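Local coordinates for protein iron Super-Oxide Dismutase (Plasmodium knowlesi, PDB 2AWP) that destroys superoxide radicals by converting them, with protons, to hydrogen peroxide and oxygen, most likely with a bound iron ion, at residues W123-L128 and L137-A142; I152-C157 and E190-A195; P6-A11 and F76-M81. One frame throughout, in Å; residues are numbered along the deposited sequence.

Contact 1: W123-L128 and L137-A142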
loop_
_atom_site.group_PDB
_atom_site.type_symbol
_atom_site.label_atom_id
_atom_site.label_comp_id
_atom_site.label_asym_id
_atom_site.label_seq_id
_atom_site.Cartn_x
_atom_site.Cartn_y
_atom_site.Cartn_z
ATOM N N TRP A 123 -1.880 1.402 -8.987
ATOM C CA TRP A 123 -1.891 0.719 -10.292
ATOM C C TRP A 123 -1.567 1.760 -11.313
ATOM O O TRP A 123 -2.088 2.868 -11.203
ATOM C CB TRP A 123 -3.311 0.180 -10.635
ATOM C CG TRP A 123 -3.814 -0.949 -9.699
ATOM C CD1 TRP A 123 -4.531 -0.806 -8.539
ATOM C CD2 TRP A 123 -3.639 -2.366 -9.887
ATOM N NE1 TRP A 123 -4.806 -2.043 -7.990
ATOM C CE2 TRP A 123 -4.252 -3.014 -8.786
ATOM C CE3 TRP A 123 -3.050 -3.143 -10.885
ATOM C CZ2 TRP A 123 -4.277 -4.376 -8.662
ATOM C CZ3 TRP A 123 -3.049 -4.538 -10.736
ATOM C CH2 TRP A 123 -3.654 -5.129 -9.650
ATOM N N GLY A 124 -0.715 1.419 -12.276
ATOM C CA GLY A 124 -0.507 2.264 -13.458
ATOM C C GLY A 124 -1.287 1.667 -14.626
ATOM O O GLY A 124 -1.389 0.444 -14.746
ATOM N N TRP A 125 -1.858 2.517 -15.479
ATOM C CA TRP A 125 -2.678 2.027 -16.588
ATOM C C TRP A 125 -2.265 2.650 -17.929
ATOM O O TRP A 125 -1.876 3.810 -17.986
ATOM C CB TRP A 125 -4.159 2.356 -16.354
ATOM C CG TRP A 125 -4.700 1.844 -15.085
ATOM C CD1 TRP A 125 -4.659 2.467 -13.866
ATOM C CD2 TRP A 125 -5.362 0.592 -14.881
ATOM N NE1 TRP A 125 -5.254 1.689 -12.930
ATOM C CE2 TRP A 125 -5.703 0.529 -13.517
ATOM C CE3 TRP A 125 -5.730 -0.470 -15.727
ATOM C CZ2 TRP A 125 -6.386 -0.564 -12.956
ATOM C CZ3 TRP A 125 -6.406 -1.582 -15.161
ATOM C CH2 TRP A 125 -6.728 -1.608 -13.791
ATOM N N LEU A 126 -2.338 1.846 -18.995
ATOM C CA LEU A 126 -2.457 2.390 -20.325
ATOM C C LEU A 126 -3.939 2.292 -20.627
ATOM O O LEU A 126 -4.539 1.220 -20.444
ATOM C CB LEU A 126 -1.645 1.596 -21.360
ATOM C CG LEU A 126 -1.827 2.071 -22.809
ATOM C CD1 LEU A 126 -1.324 3.501 -22.992
ATOM C CD2 LEU A 126 -1.121 1.075 -23.752
ATOM N N VAL A 127 -4.529 3.413 -21.054
ATOM C CA VAL A 127 -5.976 3.452 -21.324
ATOM C C VAL A 127 -6.255 4.161 -22.648
ATOM O O VAL A 127 -5.492 5.026 -23.063
ATOM C CB VAL A 127 -6.844 4.106 -20.177
ATOM C CG1 VAL A 127 -6.307 3.785 -18.756
ATOM C CG2 VAL A 127 -6.991 5.593 -20.358
ATOM N N LEU A 128 -7.330 3.750 -23.313
ATOM C CA LEU A 128 -7.878 4.556 -24.386
ATOM C C LEU A 128 -8.876 5.501 -23.737
ATOM O O LEU A 128 -9.904 5.078 -23.248
ATOM C CB LEU A 128 -8.564 3.689 -25.445
ATOM C CG LEU A 128 -8.991 4.413 -26.731
ATOM C CD1 LEU A 128 -7.764 4.749 -27.607
ATOM C CD2 LEU A 128 -10.071 3.590 -27.518
ATOM N N LEU A 137 -2.532 6.607 -16.997
ATOM C CA LEU A 137 -3.243 7.024 -15.798
ATOM C C LEU A 137 -2.730 6.203 -14.626
ATOM O O LEU A 137 -2.180 5.125 -14.813
ATOM C CB LEU A 137 -4.763 6.763 -15.939
ATOM C CG LEU A 137 -5.568 7.542 -17.004
ATOM C CD1 LEU A 137 -7.044 7.125 -16.932
ATOM C CD2 LEU A 137 -5.422 9.072 -16.850
ATOM N N GLN A 138 -2.914 6.713 -13.418
ATOM C CA GLN A 138 -2.625 5.931 -12.240
ATOM C C GLN A 138 -3.847 5.942 -11.352
ATOM O O GLN A 138 -4.600 6.920 -11.355
ATOM C CB GLN A 138 -1.412 6.506 -11.497
ATOM C CG GLN A 138 -1.555 7.924 -11.036
ATOM C CD GLN A 138 -0.252 8.473 -10.562
ATOM O OE1 GLN A 138 0.385 7.902 -9.679
ATOM N NE2 GLN A 138 0.178 9.582 -11.162
ATOM N N THR A 139 -4.054 4.861 -10.611
ATOM C CA THR A 139 -5.147 4.838 -9.632
ATOM C C THR A 139 -4.644 4.340 -8.313
ATOM O O THR A 139 -3.593 3.687 -8.238
ATOM C CB THR A 139 -6.327 3.931 -10.070
ATOM O OG1 THR A 139 -5.840 2.595 -10.286
ATOM C CG2 THR A 139 -6.931 4.450 -11.357
ATOM N N HIS A 140 -5.417 4.633 -7.274
ATOM C CA HIS A 140 -4.995 4.375 -5.915
ATOM C C HIS A 140 -5.762 3.211 -5.320
ATOM O O HIS A 140 -6.979 3.097 -5.526
ATOM C CB HIS A 140 -5.214 5.623 -5.066
ATOM C CG HIS A 140 -4.352 5.673 -3.830
ATOM N ND1 HIS A 140 -2.979 5.557 -3.871
ATOM C CD2 HIS A 140 -4.678 5.839 -2.525
ATOM C CE1 HIS A 140 -2.498 5.648 -2.644
ATOM N NE2 HIS A 140 -3.505 5.823 -1.813
ATOM N N ASP A 141 -5.043 2.347 -4.596
ATOM C CA ASP A 141 -5.647 1.182 -3.936
ATOM C C ASP A 141 -6.326 0.222 -4.945
ATOM O O ASP A 141 -5.621 -0.412 -5.730
ATOM C CB ASP A 141 -6.585 1.658 -2.805
ATOM C CG ASP A 141 -5.852 2.483 -1.757
ATOM O OD1 ASP A 141 -4.745 2.124 -1.345
ATOM O OD2 ASP A 141 -6.385 3.497 -1.328
ATOM N N ALA A 142 -7.655 0.103 -4.914
ATOM C CA ALA A 142 -8.422 -0.787 -5.821
ATOM C C ALA A 142 -9.035 -0.045 -7.019
ATOM O O ALA A 142 -9.757 -0.641 -7.848
ATOM C CB ALA A 142 -9.512 -1.504 -5.060
#
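W123 and W125 pair with T139 and L137 as the two strands of an antiparallel beta hairpin, whose local axes come within 4.6 Å and run at 143° to each other. Both are hydrogen-bonded pairs. W123 N reaches T139 O and T139 N returns to W123 O; W125 N to L137 O is the short one, at 2.7 Å. Between them G124 and Q138 form a non-hydrogen-bonded pair, with CA atoms 4.4 Å apart. The side chains of W123, W125, L137 and T139 share one face of the sheet. The NE1 of W125 donates a nearly straight bond to T139 OG1, 2.9 Å long, and the hydroxyl oxygen lies close to the indole plane. T139 OG1 sits between its own backbone N and carbonyl carbon (chi1 58°), which turns it toward the W125 ring edge. Its CG2 lies beside the same NE1. The hydroxyl also bonds to G143 O. OG1 also touches CB of W123, 3.5 Å away. D141 O lies at the edge of the W123 ring, near its plane, and accepts a bond from W160 NE1. W123 NE1 bonds to Q70 OE1. Further along, V127 CG2 packs on L137 CD1 at 3.8 Å, the two side chains crossing at about a right angle. H140 NE2 bonds to D141 OD2 of the second subunit, and D141 OD2 to H140 NE2 of the second subunit. W123 lies against H74 and D158, two likely iron ligands. The T139 hydroxyl thus helps to fix the rotation of W125, while the hairpin's backbone bonds hold W123 beside the probable metal site.

Contact 2: I152-C157 and E190-A195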
loop_
_atom_site.group_PDB
_atom_site.type_symbol
_atom_site.label_atom_id
_atom_site.label_comp_id
_atom_site.label_asym_id
_atom_site.label_seq_id
_atom_site.Cartn_x
_atom_site.Cartn_y
_atom_site.Cartn_z
ATOM N N ILE A 152 -10.883 3.258 -21.360
ATOM C CA ILE A 152 -10.942 1.811 -21.435
ATOM C C ILE A 152 -9.556 1.237 -21.221
ATOM O O ILE A 152 -8.671 1.469 -22.016
ATOM C CB ILE A 152 -11.518 1.340 -22.799
ATOM C CG1 ILE A 152 -12.996 1.751 -22.909
ATOM C CG2 ILE A 152 -11.314 -0.156 -22.991
ATOM C CD1 ILE A 152 -13.490 1.858 -24.362
ATOM N N PRO A 153 -9.378 0.482 -20.129
ATOM C CA PRO A 153 -8.117 -0.187 -19.811
ATOM C C PRO A 153 -7.531 -1.023 -20.983
ATOM O O PRO A 153 -8.232 -1.815 -21.608
ATOM C CB PRO A 153 -8.500 -1.078 -18.635
ATOM C CG PRO A 153 -9.575 -0.220 -17.883
ATOM C CD PRO A 153 -10.408 0.230 -19.091
ATOM N N ILE A 154 -6.250 -0.837 -21.256
ATOM C CA ILE A 154 -5.570 -1.573 -22.325
ATOM C C ILE A 154 -4.524 -2.550 -21.716
ATOM O O ILE A 154 -4.406 -3.705 -22.142
ATOM C CB ILE A 154 -4.856 -0.580 -23.332
ATOM C CG1 ILE A 154 -5.859 0.410 -23.992
ATOM C CG2 ILE A 154 -4.054 -1.330 -24.355
ATOM C CD1 ILE A 154 -6.960 -0.218 -24.873
ATOM N N LEU A 155 -3.758 -2.036 -20.749
ATOM C CA LEU A 155 -2.780 -2.787 -19.957
ATOM C C LEU A 155 -2.723 -2.189 -18.541
ATOM O O LEU A 155 -2.994 -1.002 -18.361
ATOM C CB LEU A 155 -1.368 -2.681 -20.555
ATOM C CG LEU A 155 -1.007 -3.298 -21.894
ATOM C CD1 LEU A 155 0.329 -2.764 -22.415
ATOM C CD2 LEU A 155 -1.000 -4.838 -21.809
ATOM N N THR A 156 -2.361 -3.009 -17.556
ATOM C CA THR A 156 -2.075 -2.475 -16.212
ATOM C C THR A 156 -0.822 -3.104 -15.616
ATOM O O THR A 156 -0.385 -4.204 -16.045
ATOM C CB THR A 156 -3.259 -2.658 -15.232
ATOM O OG1 THR A 156 -3.067 -1.832 -14.074
ATOM C CG2 THR A 156 -3.409 -4.118 -14.803
ATOM N N CYS A 157 -0.255 -2.368 -14.648
ATOM C CA CYS A 157 0.882 -2.787 -13.833
ATOM C C CYS A 157 0.584 -2.444 -12.371
ATOM O O CYS A 157 0.297 -1.296 -12.002
ATOM C CB CYS A 157 2.221 -2.163 -14.295
ATOM S SG CYS A 157 3.672 -2.823 -13.332
ATOM N N GLU A 190 -5.989 -6.930 -28.221
ATOM C CA GLU A 190 -7.334 -7.388 -28.007
ATOM C C GLU A 190 -8.191 -6.301 -27.346
ATOM O O GLU A 190 -9.343 -6.072 -27.749
ATOM C CB GLU A 190 -7.302 -8.648 -27.170
ATOM C CG GLU A 190 -8.658 -9.098 -26.717
ATOM C CD GLU A 190 -8.586 -10.333 -25.833
ATOM O OE1 GLU A 190 -7.475 -10.867 -25.614
ATOM O OE2 GLU A 190 -9.657 -10.755 -25.351
ATOM N N ASN A 191 -7.617 -5.623 -26.353
ATOM C CA ASN A 191 -8.318 -4.574 -25.634
ATOM C C ASN A 191 -8.557 -3.351 -26.528
ATOM O O ASN A 191 -9.632 -2.741 -26.500
ATOM C CB ASN A 191 -7.545 -4.202 -24.358
ATOM C CG ASN A 191 -7.553 -5.338 -23.331
ATOM O OD1 ASN A 191 -8.558 -6.053 -23.197
ATOM N ND2 ASN A 191 -6.434 -5.525 -22.627
ATOM N N LEU A 192 -7.550 -3.002 -27.306
ATOM C CA LEU A 192 -7.648 -1.859 -28.225
ATOM C C LEU A 192 -8.775 -2.045 -29.235
ATOM O O LEU A 192 -9.594 -1.151 -29.408
ATOM C CB LEU A 192 -6.325 -1.634 -28.959
ATOM C CG LEU A 192 -6.180 -0.393 -29.860
ATOM C CD1 LEU A 192 -6.398 0.956 -29.104
ATOM C CD2 LEU A 192 -4.819 -0.402 -30.600
ATOM N N LYS A 193 -8.809 -3.210 -29.889
ATOM C CA LYS A 193 -9.850 -3.526 -30.853
ATOM C C LYS A 193 -11.248 -3.404 -30.253
ATOM O O LYS A 193 -12.151 -2.839 -30.899
ATOM C CB LYS A 193 -9.628 -4.923 -31.477
ATOM C CG LYS A 193 -10.791 -5.394 -32.368
ATOM C CD LYS A 193 -10.562 -6.784 -32.959
ATOM C CE LYS A 193 -11.753 -7.217 -33.830
ATOM N NZ LYS A 193 -11.489 -8.519 -34.540
ATOM N N LYS A 194 -11.436 -3.936 -29.042
ATOM C CA LYS A 194 -12.734 -3.833 -28.371
ATOM C C LYS A 194 -13.012 -2.376 -28.079
ATOM O O LYS A 194 -14.123 -1.900 -28.301
ATOM C CB LYS A 194 -12.764 -4.572 -27.031
ATOM C CG LYS A 194 -12.662 -6.045 -27.073
ATOM C CD LYS A 194 -12.798 -6.568 -25.645
ATOM C CE LYS A 194 -12.363 -8.012 -25.555
ATOM N NZ LYS A 194 -11.919 -8.289 -24.171
ATOM N N ALA A 195 -11.994 -1.681 -27.561
ATOM C CA ALA A 195 -12.125 -0.277 -27.133
ATOM C C ALA A 195 -12.532 0.664 -28.252
ATOM O O ALA A 195 -13.350 1.554 -28.059
ATOM C CB ALA A 195 -10.831 0.213 -26.500
#
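I152 and I154 of the edge strand 152-157 lie opposite A195 and N191 of the helix 190-195, and the two segments run almost antiparallel, at 172°, with axes 7.8 Å apart at closest. The nearest CA atoms are those of I154 and N191, 5.2 Å apart. One hydrogen bond joins the segments. N191 ND2 donates to I154 O over 2.8 Å, with an N-H...O angle of 151°. The N-H comes in from above the plane of the I154 carbonyl. N191 carries CG beside its backbone N (chi1 -68°), and its CB lies 3.7 Å from P153 O. This puts the amide within bonding distance of I154 O; F76 of helix 62-79 packs on it too. The other contacts are apolar. I152 has CG2 opposite its backbone N, and this branch meets A195 CB at 3.6 Å. CD1 of I152 reaches the same residue at its backbone. I154 uses the far end of its longer branch: CD1 lies 3.7 Å from L192 N and also approaches CB of L192 and of A195. One methyl therefore touches two successive turns of the helix. The A195 methyl touches both isoleucines and also L128 of the central strand. E190 and K194 form a long salt bridge along the helix, 3.5 Å between OE2 and NZ. On the strand, I154 and L155 both face L126, a classic beta bulge. I154 and L155 also touch A188, one turn earlier in the same helix. This is the C-terminal alpha/beta domain of iron and manganese superoxide dismutases, where the last helix packs against the three-stranded antiparallel sheet.

Contact 3: P6-A11 and F76-M81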
loop_
_atom_site.group_PDB
_atom_site.type_symbol
_atom_site.label_atom_id
_atom_site.label_comp_id
_atom_site.label_asym_id
_atom_site.label_seq_id
_atom_site.Cartn_x
_atom_site.Cartn_y
_atom_site.Cartn_z
ATOM N N PRO A 6 -10.339 -16.512 -12.054
ATOM C CA PRO A 6 -9.894 -16.979 -13.358
ATOM C C PRO A 6 -8.490 -17.502 -13.313
ATOM O O PRO A 6 -7.642 -16.959 -12.601
ATOM C CB PRO A 6 -9.971 -15.722 -14.237
ATOM C CG PRO A 6 -10.962 -14.865 -13.559
ATOM C CD PRO A 6 -10.648 -15.071 -12.080
ATOM N N LYS A 7 -8.251 -18.568 -14.067
ATOM C CA LYS A 7 -6.910 -19.138 -14.199
ATOM C C LYS A 7 -5.922 -18.162 -14.828
ATOM O O LYS A 7 -6.278 -17.351 -15.698
ATOM C CB LYS A 7 -6.967 -20.427 -15.047
ATOM C CG LYS A 7 -7.654 -21.605 -14.364
ATOM C CD LYS A 7 -6.786 -22.106 -13.220
ATOM C CE LYS A 7 -7.286 -23.421 -12.648
ATOM N NZ LYS A 7 -6.169 -24.194 -12.006
ATOM N N LEU A 8 -4.676 -18.257 -14.377
ATOM C CA LEU A 8 -3.528 -17.735 -15.124
ATOM C C LEU A 8 -3.408 -18.451 -16.466
ATOM O O LEU A 8 -3.661 -19.654 -16.565
ATOM C CB LEU A 8 -2.230 -17.941 -14.340
ATOM C CG LEU A 8 -2.007 -17.295 -12.963
ATOM C CD1 LEU A 8 -0.663 -17.696 -12.438
ATOM C CD2 LEU A 8 -2.092 -15.762 -12.971
ATOM N N LYS A 9 -2.955 -17.718 -17.483
ATOM C CA LYS A 9 -2.821 -18.273 -18.820
ATOM C C LYS A 9 -1.463 -18.928 -19.067
ATOM O O LYS A 9 -1.100 -19.225 -20.215
ATOM C CB LYS A 9 -3.112 -17.161 -19.839
ATOM C CG LYS A 9 -4.601 -16.719 -19.756
ATOM C CD LYS A 9 -4.896 -15.527 -20.649
ATOM C CE LYS A 9 -6.402 -15.418 -20.855
ATOM N NZ LYS A 9 -7.071 -15.032 -19.594
ATOM N N TYR A 10 -0.716 -19.107 -17.985
ATOM C CA TYR A 10 0.655 -19.575 -18.006
ATOM C C TYR A 10 1.004 -20.142 -16.625
ATOM O O TYR A 10 0.278 -19.946 -15.625
ATOM C CB TYR A 10 1.647 -18.431 -18.370
ATOM C CG TYR A 10 1.346 -17.089 -17.711
ATOM C CD1 TYR A 10 1.608 -16.872 -16.340
ATOM C CD2 TYR A 10 0.773 -16.048 -18.443
ATOM C CE1 TYR A 10 1.312 -15.650 -15.724
ATOM C CE2 TYR A 10 0.471 -14.825 -17.841
ATOM C CZ TYR A 10 0.758 -14.630 -16.480
ATOM O OH TYR A 10 0.479 -13.438 -15.878
ATOM N N ALA A 11 2.134 -20.832 -16.581
ATOM C CA ALA A 11 2.623 -21.458 -15.366
ATOM C C ALA A 11 3.099 -20.409 -14.341
ATOM O O ALA A 11 3.447 -19.261 -14.692
ATOM C CB ALA A 11 3.754 -22.448 -15.702
ATOM N N PHE A 76 -6.738 -8.626 -14.982
ATOM C CA PHE A 76 -6.234 -7.744 -16.039
ATOM C C PHE A 76 -4.702 -7.624 -15.985
ATOM O O PHE A 76 -4.046 -7.570 -17.013
ATOM C CB PHE A 76 -6.921 -6.369 -15.931
ATOM C CG PHE A 76 -6.906 -5.567 -17.228
ATOM C CD1 PHE A 76 -7.832 -5.835 -18.234
ATOM C CD2 PHE A 76 -5.974 -4.557 -17.429
ATOM C CE1 PHE A 76 -7.844 -5.107 -19.417
ATOM C CE2 PHE A 76 -5.974 -3.819 -18.610
ATOM C CZ PHE A 76 -6.909 -4.098 -19.615
ATOM N N TYR A 77 -4.141 -7.584 -14.778
ATOM C CA TYR A 77 -2.709 -7.587 -14.551
ATOM C C TYR A 77 -2.021 -8.871 -15.053
ATOM O O TYR A 77 -1.032 -8.800 -15.784
ATOM C CB TYR A 77 -2.445 -7.362 -13.064
ATOM C CG TYR A 77 -1.005 -7.469 -12.587
ATOM C CD1 TYR A 77 -0.031 -6.557 -13.011
ATOM C CD2 TYR A 77 -0.632 -8.465 -11.671
ATOM C CE1 TYR A 77 1.289 -6.649 -12.557
ATOM C CE2 TYR A 77 0.687 -8.569 -11.201
ATOM C CZ TYR A 77 1.642 -7.645 -11.635
ATOM O OH TYR A 77 2.950 -7.714 -11.170
ATOM N N TRP A 78 -2.559 -10.026 -14.680
ATOM C CA TRP A 78 -1.993 -11.311 -15.117
ATOM C C TRP A 78 -2.034 -11.443 -16.648
ATOM O O TRP A 78 -1.050 -11.863 -17.253
ATOM C CB TRP A 78 -2.727 -12.497 -14.440
ATOM C CG TRP A 78 -2.599 -12.476 -12.925
ATOM C CD1 TRP A 78 -3.604 -12.533 -12.020
ATOM C CD2 TRP A 78 -1.387 -12.351 -12.170
ATOM N NE1 TRP A 78 -3.102 -12.449 -10.738
ATOM C CE2 TRP A 78 -1.740 -12.337 -10.809
ATOM C CE3 TRP A 78 -0.028 -12.241 -12.521
ATOM C CZ2 TRP A 78 -0.784 -12.216 -9.786
ATOM C CZ3 TRP A 78 0.923 -12.144 -11.509
ATOM C CH2 TRP A 78 0.537 -12.117 -10.160
ATOM N N ASP A 79 -3.188 -11.097 -17.237
ATOM C CA ASP A 79 -3.405 -11.117 -18.692
ATOM C C ASP A 79 -2.579 -10.092 -19.461
ATOM O O ASP A 79 -2.294 -10.279 -20.666
ATOM C CB ASP A 79 -4.897 -10.983 -19.018
ATOM C CG ASP A 79 -5.707 -12.120 -18.451
ATOM O OD1 ASP A 79 -5.099 -13.057 -17.864
ATOM O OD2 ASP A 79 -6.958 -12.067 -18.578
ATOM N N SER A 80 -2.167 -9.033 -18.757
ATOM C CA SER A 80 -1.260 -8.014 -19.314
ATOM C C SER A 80 0.192 -8.467 -19.431
ATOM O O SER A 80 1.045 -7.713 -19.927
ATOM C CB SER A 80 -1.286 -6.730 -18.456
ATOM O OG SER A 80 -2.515 -6.039 -18.608
ATOM N N MET A 81 0.478 -9.680 -18.957
ATOM C CA MET A 81 1.826 -10.241 -18.988
ATOM C C MET A 81 1.822 -11.620 -19.610
ATOM O O MET A 81 0.771 -12.171 -19.855
ATOM C CB MET A 81 2.391 -10.368 -17.563
ATOM C CG MET A 81 2.625 -9.032 -16.919
ATOM S SD MET A 81 3.327 -9.189 -15.284
ATOM C CE MET A 81 1.971 -9.947 -14.378
HETATM O O HOH W 1 -6.118 -14.592 -15.764
HETATM O O HOH W 2 -2.964 -14.702 -17.235
#
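L8 lays its CD2 methyl over the face of the W78 five-membered ring, 3.6 Å from the centroid, in a CH-pi contact. CG of L8 stands beside its backbone N (chi1 -61°). CD1 continues the chain (chi2 179°), and the second branch, CD2, turns onto the indole. Y77 CD2 lies on the opposite face. Y10 has its ring between the backbone N and the carbonyl carbon (chi1 41°). From there OH donates to W78 O over 2.6 Å, with that oxygen in the plane of the phenol ring. M81 N reaches W78 O from the other side of the carbonyl plane, so two donors grip this helix-end oxygen. K9 bends at its last torsion and brings NZ within 3.1 Å of D79 OD2, a salt bridge whose hydrogen bond is weak. The other carboxylate oxygen, D79 OD1, accepts from two waters, one held by K7 O and one by K9 N. W78 NE1 bonds to H32. The N-terminal loop therefore lies along the end of helix 62-79. L8, Y10 and W78 also touch helix 21-43, while D79 meets F187 of helix 185-196, and S80 OG bonds to T156 N of strand 151-158.

Contact 3 ties the N-terminal loop to the end of helix 62-79 and closes first along the chain; contact 1 forms the hairpin, and contact 2 follows. Contacts 1 and 2 have centres about 12 Å apart and share one antiparallel sheet, in which strand 122-129 lies between strands 134-140 and 151-158. Contact 3 belongs to the alpha-hairpin domain, with its centre about 18 Å from that of contact 1 and about 14 Å from that of contact 2. F76 and Y77 pack on W125 and W123, and F76 also meets P153 and N191. The likely iron ligands come from both domains, H27 and H74 from the first, D158 and H162 from the second, as in this family.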